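Local coordinates for protein Alpha/beta hydrolase (Paenibacillus sp. VTT E-133280, PDB 6TJ2) that probably hydrolyses methyl salicylate to salicylic acid, as an extracellular esterase of the alpha/beta-hydrolase fold related to tobacco salicylic acid binding protein 2, at residues 57-62 with 263-268; 224-229 with 250-255; 153-158 with 235-240. All coordinates share one frame; numbering follows the deposited sequence.

Contact 1. Residues 57-62 with 263-268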
loop_
_atom_site.group_PDB
_atom_site.type_symbol
_atom_site.label_atom_id
_atom_site.label_comp_id
_atom_site.label_asym_id
_atom_site.label_seq_id
_atom_site.Cartn_x
_atom_site.Cartn_y
_atom_site.Cartn_z
ATOM N N ALA A 57 -13.154 -13.946 23.153
ATOM C CA ALA A 57 -11.752 -14.383 23.389
ATOM C C ALA A 57 -11.382 -15.531 22.446
ATOM O O ALA A 57 -10.177 -15.699 22.159
ATOM C CB ALA A 57 -11.633 -14.813 24.845
ATOM N N GLY A 58 -12.355 -16.311 21.976
ATOM C CA GLY A 58 -12.151 -17.424 21.026
ATOM C C GLY A 58 -11.565 -16.983 19.700
ATOM O O GLY A 58 -11.037 -17.825 18.958
ATOM N N PHE A 59 -11.668 -15.708 19.382
ATOM C CA PHE A 59 -11.041 -15.138 18.169
ATOM C C PHE A 59 -9.591 -15.575 18.101
ATOM O O PHE A 59 -9.108 -15.775 16.986
ATOM C CB PHE A 59 -11.138 -13.615 18.200
ATOM C CG PHE A 59 -10.584 -12.844 17.037
ATOM C CD1 PHE A 59 -11.245 -12.933 15.840
ATOM C CD2 PHE A 59 -9.425 -12.117 17.081
ATOM C CE1 PHE A 59 -10.840 -12.186 14.742
ATOM C CE2 PHE A 59 -8.990 -11.414 15.950
ATOM C CZ PHE A 59 -9.708 -11.449 14.807
ATOM N N TRP A 60 -8.895 -15.574 19.241
ATOM C CA TRP A 60 -7.442 -15.817 19.338
ATOM C C TRP A 60 -7.065 -17.296 19.384
ATOM O O TRP A 60 -5.884 -17.562 19.456
ATOM C CB TRP A 60 -6.907 -15.102 20.562
ATOM C CG TRP A 60 -7.158 -13.622 20.584
ATOM C CD1 TRP A 60 -7.910 -12.949 21.484
ATOM C CD2 TRP A 60 -6.605 -12.641 19.673
ATOM N NE1 TRP A 60 -7.866 -11.607 21.198
ATOM C CE2 TRP A 60 -7.052 -11.382 20.124
ATOM C CE3 TRP A 60 -5.745 -12.719 18.581
ATOM C CZ2 TRP A 60 -6.709 -10.199 19.484
ATOM C CZ3 TRP A 60 -5.372 -11.551 17.961
ATOM C CH2 TRP A 60 -5.851 -10.316 18.431
ATOM N N ASP A 61 -8.020 -18.227 19.288
ATOM C CA ASP A 61 -7.674 -19.626 19.643
ATOM C C ASP A 61 -6.475 -20.124 18.828
ATOM O O ASP A 61 -5.486 -20.631 19.427
ATOM C CB ASP A 61 -8.870 -20.540 19.445
ATOM C CG ASP A 61 -9.968 -20.438 20.494
ATOM O OD1 ASP A 61 -9.730 -19.805 21.510
ATOM O OD2 ASP A 61 -11.069 -21.004 20.159
ATOM N N GLU A 62 -6.542 -20.007 17.528
ATOM C CA GLU A 62 -5.503 -20.630 16.646
ATOM C C GLU A 62 -4.195 -19.873 16.788
ATOM O O GLU A 62 -3.104 -20.463 16.843
ATOM C CB GLU A 62 -5.980 -20.685 15.203
ATOM C CG GLU A 62 -7.244 -21.526 14.956
ATOM C CD GLU A 62 -8.579 -20.898 15.309
ATOM O OE1 GLU A 62 -8.675 -19.689 15.680
ATOM O OE2 GLU A 62 -9.603 -21.657 15.220
ATOM N N ASP A 263 -6.653 -10.111 6.149
ATOM C CA ASP A 263 -7.860 -9.265 6.310
ATOM C C ASP A 263 -8.278 -9.223 7.775
ATOM O O ASP A 263 -7.518 -9.625 8.647
ATOM C CB ASP A 263 -8.952 -9.775 5.367
ATOM C CG ASP A 263 -9.486 -11.120 5.784
ATOM O OD1 ASP A 263 -9.205 -11.562 6.942
ATOM O OD2 ASP A 263 -10.247 -11.719 4.945
ATOM N N HIS A 264 -9.439 -8.659 8.056
ATOM C CA HIS A 264 -9.793 -8.393 9.449
ATOM C C HIS A 264 -9.998 -9.655 10.276
ATOM O O HIS A 264 -9.505 -9.706 11.407
ATOM C CB HIS A 264 -11.063 -7.524 9.489
ATOM C CG HIS A 264 -11.212 -6.747 10.742
ATOM N ND1 HIS A 264 -10.258 -5.875 11.164
ATOM C CD2 HIS A 264 -12.231 -6.650 11.649
ATOM C CE1 HIS A 264 -10.688 -5.233 12.228
ATOM N NE2 HIS A 264 -11.882 -5.685 12.585
ATOM N N MET A 265 -10.739 -10.622 9.772
ATOM C CA MET A 265 -11.142 -11.773 10.645
ATOM C C MET A 265 -10.853 -13.141 10.040
ATOM O O MET A 265 -11.039 -14.124 10.777
ATOM C CB MET A 265 -12.607 -11.663 11.041
ATOM C CG MET A 265 -12.858 -10.429 11.822
ATOM S SD MET A 265 -14.457 -10.551 12.644
ATOM C CE MET A 265 -14.308 -9.285 13.895
ATOM N N THR A 266 -10.322 -13.275 8.835
ATOM C CA THR A 266 -9.998 -14.625 8.292
ATOM C C THR A 266 -8.636 -15.083 8.819
ATOM O O THR A 266 -8.459 -16.231 9.252
ATOM C CB THR A 266 -9.930 -14.563 6.765
ATOM O OG1 THR A 266 -11.147 -14.017 6.256
ATOM C CG2 THR A 266 -9.635 -15.903 6.133
ATOM N N THR A 267 -7.638 -14.218 8.710
ATOM C CA THR A 267 -6.230 -14.650 8.710
ATOM C C THR A 267 -5.809 -15.181 10.048
ATOM O O THR A 267 -4.987 -16.115 10.107
ATOM C CB THR A 267 -5.364 -13.490 8.222
ATOM O OG1 THR A 267 -6.015 -12.838 7.121
ATOM C CG2 THR A 267 -3.969 -13.930 7.786
ATOM N N VAL A 268 -6.346 -14.652 11.126
ATOM C CA VAL A 268 -5.969 -15.187 12.470
ATOM C C VAL A 268 -6.451 -16.624 12.614
ATOM O O VAL A 268 -5.979 -17.375 13.510
ATOM C CB VAL A 268 -6.499 -14.343 13.637
ATOM C CG1 VAL A 268 -5.833 -12.984 13.604
ATOM C CG2 VAL A 268 -8.009 -14.289 13.674
HETATM O O HOH W 1 -6.723 -17.012 16.207
#
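Phe59 lays its ring beneath the tip of Val268, whose CG2 sits over one face, 3.8 Å from the ring centroid and 22° off the normal, a CH-pi contact displaced toward CZ. With CG anti to the backbone N (chi1 -179°), the phenyl reaches across to residues 263-268. Its CE1 also meets Met265 CG at 4.0 Å, approached obliquely, and the two side chains cross nearly at right angles. At the ring edge, in plane, lies His264 O, 3.8 Å from Phe59 CZ. This packing borders the probable catalytic centre of an alpha/beta hydrolase: His264 hydrogen-bonds through ND1 to Asp234 and touches Ser117, consistent with a Ser-His-Asp triad. Cutting Phe59 back to an alanine would probably leave Val268 CG2 and Met265 CG without their aromatic partner and open a gap beside the histidine loop. The polar link across the contact runs through a water that bridges Phe59 O and Val268 O, 2.8 Å from each. Within 263-268, Asp263 OD1 accepts from Thr266 N at 2.8 Å, an Asx motif, while Asp263 OD2 uses its syn lone pair for Thr266 OG1 and is also hydrogen-bonded to Thr189 OG1.

Contact 2. Residues 224-229 with 250-255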
loop_
_atom_site.group_PDB
_atom_site.type_symbol
_atom_site.label_atom_id
_atom_site.label_comp_id
_atom_site.label_asym_id
_atom_site.label_seq_id
_atom_site.Cartn_x
_atom_site.Cartn_y
_atom_site.Cartn_z
ATOM N N ILE A 224 5.468 4.578 26.720
ATOM C CA ILE A 224 5.570 3.131 26.446
ATOM C C ILE A 224 5.703 2.946 24.929
ATOM O O ILE A 224 4.999 3.623 24.194
ATOM C CB ILE A 224 4.329 2.423 27.011
ATOM C CG1 ILE A 224 4.210 2.613 28.518
ATOM C CG2 ILE A 224 4.349 0.948 26.638
ATOM C CD1 ILE A 224 2.878 2.136 29.064
ATOM N N PRO A 225 6.612 2.093 24.483
ATOM C CA PRO A 225 6.770 1.877 23.056
ATOM C C PRO A 225 5.512 1.266 22.416
ATOM O O PRO A 225 4.761 0.522 23.076
ATOM C CB PRO A 225 7.910 0.866 22.936
ATOM C CG PRO A 225 8.550 0.746 24.272
ATOM C CD PRO A 225 7.584 1.335 25.257
ATOM N N LYS A 226 5.224 1.691 21.197
ATOM C CA LYS A 226 4.057 1.229 20.434
ATOM C C LYS A 226 4.477 0.610 19.127
ATOM O O LYS A 226 5.467 1.050 18.506
ATOM C CB LYS A 226 3.132 2.404 20.145
ATOM C CG LYS A 226 2.535 3.048 21.406
ATOM C CD LYS A 226 2.031 4.464 21.211
ATOM C CE LYS A 226 3.137 5.456 21.492
ATOM N NZ LYS A 226 3.194 5.690 22.958
ATOM N N SER A 227 3.675 -0.335 18.664
ATOM C CA SER A 227 3.744 -0.912 17.316
ATOM C C SER A 227 2.382 -0.925 16.685
ATOM O O SER A 227 1.348 -0.952 17.406
ATOM C CB SER A 227 4.278 -2.322 17.340
ATOM O OG SER A 227 5.546 -2.370 17.965
ATOM N N TYR A 228 2.363 -0.935 15.370
ATOM C CA TYR A 228 1.134 -1.118 14.597
ATOM C C TYR A 228 1.385 -2.229 13.624
ATOM O O TYR A 228 2.299 -2.132 12.769
ATOM C CB TYR A 228 0.693 0.161 13.879
ATOM C CG TYR A 228 -0.776 0.165 13.506
ATOM C CD1 TYR A 228 -1.258 -0.561 12.425
ATOM C CD2 TYR A 228 -1.714 0.861 14.275
ATOM C CE1 TYR A 228 -2.596 -0.647 12.134
ATOM C CE2 TYR A 228 -3.071 0.785 13.977
ATOM C CZ TYR A 228 -3.503 -0.002 12.948
ATOM O OH TYR A 228 -4.857 -0.085 12.682
ATOM N N LEU A 229 0.596 -3.298 13.735
ATOM C CA LEU A 229 0.613 -4.467 12.852
ATOM C C LEU A 229 -0.575 -4.354 11.905
ATOM O O LEU A 229 -1.710 -4.321 12.365
ATOM C CB LEU A 229 0.590 -5.744 13.725
ATOM C CG LEU A 229 0.454 -7.047 12.925
ATOM C CD1 LEU A 229 1.522 -7.239 11.843
ATOM C CD2 LEU A 229 0.413 -8.260 13.871
ATOM N N SER A 250 -1.250 6.501 12.253
ATOM C CA SER A 250 -0.589 7.819 12.437
ATOM C C SER A 250 -1.002 8.443 13.753
ATOM O O SER A 250 -0.245 9.337 14.260
ATOM C CB SER A 250 -0.891 8.739 11.291
ATOM O OG SER A 250 -2.237 9.167 11.326
ATOM N N HIS A 251 -2.130 8.105 14.356
ATOM C CA HIS A 251 -2.540 8.688 15.646
ATOM C C HIS A 251 -1.551 8.324 16.731
ATOM O O HIS A 251 -1.502 9.062 17.754
ATOM C CB HIS A 251 -3.927 8.192 16.057
ATOM C CG HIS A 251 -5.032 8.609 15.169
ATOM N ND1 HIS A 251 -6.308 8.217 15.393
ATOM C CD2 HIS A 251 -5.061 9.430 14.079
ATOM C CE1 HIS A 251 -7.099 8.785 14.472
ATOM N NE2 HIS A 251 -6.332 9.528 13.630
ATOM N N LEU A 252 -0.730 7.284 16.582
ATOM C CA LEU A 252 0.231 6.829 17.620
ATOM C C LEU A 252 1.442 7.739 17.724
ATOM O O LEU A 252 2.119 7.644 18.785
ATOM C CB LEU A 252 0.659 5.394 17.314
ATOM C CG LEU A 252 -0.487 4.368 17.339
ATOM C CD1 LEU A 252 0.125 3.003 17.144
ATOM C CD2 LEU A 252 -1.309 4.477 18.637
ATOM N N GLY A 253 1.720 8.534 16.706
ATOM C CA GLY A 253 2.953 9.332 16.683
ATOM C C GLY A 253 4.089 8.443 16.191
ATOM O O GLY A 253 4.036 7.956 15.055
ATOM N N VAL A 254 5.099 8.229 17.009
ATOM C CA VAL A 254 6.240 7.357 16.680
ATOM C C VAL A 254 5.833 5.933 17.064
ATOM O O VAL A 254 5.398 5.718 18.201
ATOM C CB VAL A 254 7.534 7.815 17.356
ATOM C CG1 VAL A 254 8.664 6.807 17.150
ATOM C CG2 VAL A 254 7.954 9.191 16.851
ATOM N N PHE A 255 5.969 5.020 16.133
ATOM C CA PHE A 255 5.631 3.604 16.395
ATOM C C PHE A 255 6.415 2.727 15.444
ATOM O O PHE A 255 6.907 3.183 14.383
ATOM C CB PHE A 255 4.108 3.373 16.267
ATOM C CG PHE A 255 3.605 3.579 14.869
ATOM C CD1 PHE A 255 3.486 2.525 14.007
ATOM C CD2 PHE A 255 3.289 4.825 14.387
ATOM C CE1 PHE A 255 3.073 2.710 12.696
ATOM C CE2 PHE A 255 2.821 5.004 13.100
ATOM C CZ PHE A 255 2.689 3.952 12.252
HETATM O O HOH W 2 6.541 4.177 20.224
#
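Lys226 and Phe255 bring the two backbones closest, 4.9 Å between CA atoms, where strand 226-231 meets the loop leading into strand 256-260; no direct hydrogen bond joins the segments, but Phe255 CA approaches Lys226 O at 3.3 Å in a CA-H...O contact. A water ties the same edge, accepting from Lys226 N and donating to Val254 O. The aliphatic part of Lys226 lies against the loop, its CE 3.6 Å from Leu252 O, and bends at chi3 and chi4 (-90° and -83°) carry NZ back to Ile224 O at 3.0 Å. That bond therefore closes within residues 224-229, while the methylenes do the packing. The Phe255 ring is brought alongside the strand by chi1 of 66°, which puts CG between the backbone N and carbonyl carbon; its CD1 lies 3.7 Å from Tyr228 CB. Leu252 meets the other part of Tyr228, Leu252 CD1 coming to the ring edge near its plane, 4.0 Å from Tyr228 CD2, the two side chains crossing at about a right angle. The phenol end leads off to Ala142 O, to which OH is hydrogen-bonded. Gly253, with positive phi, ends the type I turn begun at Ser250 and lets the chain leave helix 244-250. Strand, helix and following strand, the latter parallel to the first, make a beta-alpha-beta crossover at the edge of the central sheet of an alpha/beta hydrolase.

Contact 3. Residues 153-158 with 235-240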
loop_
_atom_site.group_PDB
_atom_site.type_symbol
_atom_site.label_atom_id
_atom_site.label_comp_id
_atom_site.label_asym_id
_atom_site.label_seq_id
_atom_site.Cartn_x
_atom_site.Cartn_y
_atom_site.Cartn_z
ATOM N N ASP A 153 -16.520 7.410 15.752
ATOM C CA ASP A 153 -16.032 8.680 15.151
ATOM C C ASP A 153 -14.981 8.385 14.077
ATOM O O ASP A 153 -14.690 9.276 13.263
ATOM C CB ASP A 153 -15.462 9.645 16.184
ATOM C CG ASP A 153 -16.473 10.400 17.067
ATOM O OD1 ASP A 153 -17.654 10.484 16.631
ATOM O OD2 ASP A 153 -16.030 10.878 18.113
ATOM N N GLN A 154 -14.275 7.260 14.113
ATOM C CA GLN A 154 -13.179 7.004 13.168
ATOM C C GLN A 154 -13.698 6.633 11.803
ATOM O O GLN A 154 -12.925 6.680 10.849
ATOM C CB GLN A 154 -12.331 5.822 13.672
ATOM C CG GLN A 154 -11.761 5.992 15.080
ATOM C CD GLN A 154 -11.204 7.352 15.367
ATOM O OE1 GLN A 154 -10.329 7.835 14.602
ATOM N NE2 GLN A 154 -11.706 8.008 16.402
ATOM N N PHE A 155 -14.981 6.285 11.680
ATOM C CA PHE A 155 -15.490 5.752 10.396
ATOM C C PHE A 155 -15.861 6.873 9.423
ATOM O O PHE A 155 -16.226 7.972 9.820
ATOM C CB PHE A 155 -16.705 4.861 10.632
ATOM C CG PHE A 155 -16.318 3.482 11.119
ATOM C CD1 PHE A 155 -16.254 2.419 10.238
ATOM C CD2 PHE A 155 -15.991 3.304 12.451
ATOM C CE1 PHE A 155 -15.851 1.168 10.687
ATOM C CE2 PHE A 155 -15.646 2.037 12.896
ATOM C CZ PHE A 155 -15.599 0.974 12.012
ATOM N N PRO A 156 -15.900 6.554 8.116
ATOM C CA PRO A 156 -16.526 7.463 7.148
ATOM C C PRO A 156 -17.967 7.747 7.576
ATOM O O PRO A 156 -18.607 6.888 8.206
ATOM C CB PRO A 156 -16.457 6.697 5.834
ATOM C CG PRO A 156 -15.370 5.671 6.025
ATOM C CD PRO A 156 -15.391 5.315 7.496
ATOM N N ALA A 157 -18.494 8.920 7.201
ATOM C CA ALA A 157 -19.844 9.344 7.609
ATOM C C ALA A 157 -20.909 8.298 7.249
ATOM O O ALA A 157 -21.823 8.099 8.094
ATOM C CB ALA A 157 -20.157 10.690 6.973
ATOM N N GLU A 158 -20.788 7.674 6.099
ATOM C CA GLU A 158 -21.821 6.716 5.582
ATOM C C GLU A 158 -21.830 5.473 6.496
ATOM O O GLU A 158 -22.928 5.028 6.894
ATOM C CB GLU A 158 -21.535 6.302 4.137
ATOM C CG GLU A 158 -21.427 7.485 3.188
ATOM C CD GLU A 158 -20.212 8.409 3.342
ATOM O OE1 GLU A 158 -19.115 7.918 3.682
ATOM O OE2 GLU A 158 -20.368 9.643 3.110
ATOM N N THR A 235 -10.182 -4.301 5.379
ATOM C CA THR A 235 -11.138 -3.290 4.929
ATOM C C THR A 235 -12.297 -3.158 5.931
ATOM O O THR A 235 -13.347 -2.641 5.567
ATOM C CB THR A 235 -11.681 -3.665 3.563
ATOM O OG1 THR A 235 -12.218 -4.986 3.580
ATOM C CG2 THR A 235 -10.611 -3.609 2.512
ATOM N N ALA A 236 -12.139 -3.572 7.173
ATOM C CA ALA A 236 -13.263 -3.493 8.113
ATOM C C ALA A 236 -13.633 -2.040 8.293
ATOM O O ALA A 236 -14.819 -1.728 8.422
ATOM C CB ALA A 236 -12.956 -4.214 9.393
ATOM N N ILE A 237 -12.673 -1.138 8.287
ATOM C CA ILE A 237 -12.927 0.288 7.969
ATOM C C ILE A 237 -12.401 0.458 6.554
ATOM O O ILE A 237 -11.326 -0.062 6.219
ATOM C CB ILE A 237 -12.294 1.212 9.034
ATOM C CG1 ILE A 237 -12.729 2.657 8.810
ATOM C CG2 ILE A 237 -10.772 1.046 9.102
ATOM C CD1 ILE A 237 -12.485 3.493 10.043
ATOM N N PRO A 238 -13.143 1.127 5.675
ATOM C CA PRO A 238 -12.714 1.232 4.284
ATOM C C PRO A 238 -11.310 1.823 4.127
ATOM O O PRO A 238 -10.926 2.758 4.855
ATOM C CB PRO A 238 -13.779 2.169 3.672
ATOM C CG PRO A 238 -15.013 1.968 4.519
ATOM C CD PRO A 238 -14.484 1.704 5.927
ATOM N N GLN A 239 -10.521 1.291 3.219
ATOM C CA GLN A 239 -9.228 1.874 2.892
ATOM C C GLN A 239 -9.395 3.220 2.160
ATOM O O GLN A 239 -10.369 3.411 1.454
ATOM C CB GLN A 239 -8.382 0.894 2.091
ATOM C CG GLN A 239 -8.108 -0.363 2.912
ATOM C CD GLN A 239 -7.152 -1.364 2.346
ATOM O OE1 GLN A 239 -6.915 -2.464 2.955
ATOM N NE2 GLN A 239 -6.540 -1.076 1.228
ATOM N N GLY A 240 -8.509 4.131 2.507
ATOM C CA GLY A 240 -8.653 5.536 2.086
ATOM C C GLY A 240 -8.372 6.427 3.290
ATOM O O GLY A 240 -7.662 6.096 4.222
#
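The loop 235-240 directly follows Asp234, the probable acid of the Ser-His-Asp triad in this alpha/beta-hydrolase fold, and it packs here against the turn that leads into helix 157-170. Ile237 is the central side chain. With CG1 anti to the backbone N (chi1 -172°) and chi2 also extended at 163°, it reaches out along its full length and sets CD1 over one face of the Phe155 ring, 4.0 Å from the centroid and 14° off the normal. This CH-pi contact is offset toward the rim, and the two side chains cross obliquely. Farther back along the isoleucine, CG1 touches Phe155 CD1 at 3.8 Å, so the ring is met by a run of the aliphatic chain and not by a single methyl. The methyl also nestles against the backbone, Ile237 CD1 lying 3.3 Å from Gln154 O. At the edge of the ring, near its plane, Ala236 O comes to 3.8 Å from Phe155 CE1. A second apolar patch is built by prolines: Pro156 CD rests 4.0 Å from Ile237 CG1, while the rings of Pro156 and Pro238 reach toward each other and meet through their CG atoms, also 4.0 Å apart. Pro156 occupies the N-cap position, so its ring packs at the very start of helix 157-170. No hydrogen bond crosses between the segments; the contact is apolar and largely buried. Around it, Phe155 makes an edge-to-face contact with Phe163 of helix 157-170 and also meets Phe143, Ala236 touches His264, and the 235-240 loop runs on from strand 226-231 toward helix 244-250.

From the N terminus, residues 57-62 lead into helix 61-69 and wait for residues 263-268 some 200 positions later; contact 1 thus ties the start of that helix to the loop carrying His264 into helix 267-270, closing a loop that encloses both other contacts. Residues 153-158 come next, ahead of helix 157-170, and find 235-240 in contact 3. Before that loop closes, residues 224-229 enter strand 226-231, and their partner 250-255 follows helix 244-250; contacts 2 and 3 therefore cross. Contact 3 joins the entry to helix 157-170 to the loop after strand 226-231, and contact 2 packs strand 226-231 against the loop before strand 256-260. Contact 3 touches contact 1 through Ala236 and His264, and contact 2 through Gln154 and His251.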